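Local coordinates for protein aminopeptidase N (Francisella tularensis subsp. tularensis, PDB 5DLL) that is a zinc-dependent M1-family aminopeptidase that releases N-terminal amino acids from peptides, probably in the breakdown of intracellular peptides, at residues Asp645-Lys648 / Asp649-Ala653. Numbering follows the deposited sequence.
Sequences DKLK and DDWLA
Leu652 N donates to Lys648 O over 3.2 Å (162° at the hydrogen). One residue earlier, Trp651 N donates to Leu647 O, although the place of that oxygen is less sure. These two i to i+4 bonds form the first turn of helix 648-658, with Leu647 at its N-cap position. Leu647 is also the first residue after helix 629-646 to leave helical backbone geometry, so a single residue makes the bend between the two.

Across this bend the Leu647 and Trp651 side chains meet at a slant. Leu647 CB lies 3.6 Å from Trp651 NE1, while Leu647 CD1 reaches the benzo part of the indole at Trp651 CZ2, 4.1 Å away. Trp651 CG stands anti to its carbonyl carbon (chi1 -59°), which carries the indole back over the bend toward Leu647. There NE1 is hydrogen-bonded to Leu643 O of the incoming helix, which helps to fix the rotation of the ring, and Tyr683 stacks on the indole. Phe594 of helix 588-598 touches both Leu647 and Trp651.

Asp650 OD2 is hydrogen-bonded to NE2 of His599, just past the end of helix 588-598. On another flank the extended Lys648 side chain, CG anti to the backbone N, lies against Val692 of helix 691-703, and Leu652 against Leu696 of the same helix.

The arrangement is a one-residue link between consecutive helices, its N-cap residue also ending the helix before, in the all-helical, ARM-repeat-like C-terminal domain of this M1 aminopeptidase, away from the zinc site.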
# COMPACT_ATOMS: atom_id res chain seq x y z
N ASP A 645 32.57 -15.30 6.31
CA ASP A 645 33.96 -15.68 6.61
C ASP A 645 34.89 -15.59 5.40
O ASP A 645 36.00 -15.06 5.51
CB ASP A 645 34.01 -17.11 7.17
CG ASP A 645 33.62 -17.18 8.64
OD1 ASP A 645 33.74 -16.17 9.36
OD2 ASP A 645 33.20 -18.27 9.09
N LYS A 646 34.45 -16.12 4.26
CA LYS A 646 35.27 -16.09 3.05
C LYS A 646 35.47 -14.67 2.55
O LYS A 646 36.60 -14.28 2.25
CB LYS A 646 34.65 -16.96 1.94
CG LYS A 646 34.49 -18.42 2.32
CD LYS A 646 34.52 -19.33 1.10
CE LYS A 646 33.84 -20.66 1.37
NZ LYS A 646 34.28 -21.29 2.64
N LEU A 647 34.40 -13.88 2.48
CA LEU A 647 34.48 -12.49 2.03
C LEU A 647 34.59 -11.51 3.20
O LEU A 647 34.14 -10.37 3.09
CB LEU A 647 33.27 -12.13 1.16
CG LEU A 647 32.86 -13.13 0.08
CD1 LEU A 647 31.63 -12.63 -0.66
CD2 LEU A 647 34.00 -13.38 -0.89
N LYS A 648 35.19 -11.94 4.31
CA LYS A 648 35.26 -11.13 5.53
C LYS A 648 35.98 -9.80 5.31
O LYS A 648 35.53 -8.76 5.80
CB LYS A 648 35.94 -11.90 6.66
CG LYS A 648 35.73 -11.26 8.02
CD LYS A 648 36.25 -12.12 9.16
CE LYS A 648 35.63 -11.70 10.48
NZ LYS A 648 36.53 -11.97 11.64
N ASP A 649 37.11 -9.83 4.59
CA ASP A 649 37.88 -8.63 4.30
C ASP A 649 37.09 -7.66 3.42
O ASP A 649 37.20 -6.44 3.57
CB ASP A 649 39.20 -8.98 3.60
CG ASP A 649 40.17 -9.73 4.50
OD1 ASP A 649 40.06 -9.64 5.74
OD2 ASP A 649 41.05 -10.43 3.96
N ASP A 650 36.30 -8.22 2.50
CA ASP A 650 35.49 -7.42 1.58
C ASP A 650 34.36 -6.68 2.31
O ASP A 650 34.13 -5.50 2.06
CB ASP A 650 34.87 -8.29 0.48
CG ASP A 650 35.91 -9.10 -0.29
OD1 ASP A 650 36.69 -9.83 0.36
OD2 ASP A 650 35.92 -9.02 -1.54
N TRP A 651 33.67 -7.39 3.21
CA TRP A 651 32.60 -6.79 4.02
C TRP A 651 33.14 -5.61 4.83
O TRP A 651 32.51 -4.56 4.91
CB TRP A 651 31.97 -7.82 4.97
CG TRP A 651 31.35 -9.01 4.29
CD1 TRP A 651 31.68 -10.33 4.48
CD2 TRP A 651 30.32 -9.00 3.31
NE1 TRP A 651 30.91 -11.13 3.68
CE2 TRP A 651 30.07 -10.34 2.94
CE3 TRP A 651 29.57 -7.99 2.70
CZ2 TRP A 651 29.10 -10.70 2.00
CZ3 TRP A 651 28.61 -8.33 1.76
CH2 TRP A 651 28.39 -9.68 1.42
N LEU A 652 34.32 -5.81 5.42
CA LEU A 652 34.99 -4.77 6.21
C LEU A 652 35.39 -3.56 5.36
O LEU A 652 35.22 -2.42 5.78
CB LEU A 652 36.24 -5.35 6.88
CG LEU A 652 37.16 -4.38 7.63
CD1 LEU A 652 36.39 -3.61 8.70
CD2 LEU A 652 38.33 -5.12 8.24
N ALA A 653 35.91 -3.82 4.16
CA ALA A 653 36.37 -2.76 3.26
C ALA A 653 35.22 -1.88 2.80
O ALA A 653 35.25 -0.65 2.94
CB ALA A 653 37.09 -3.36 2.06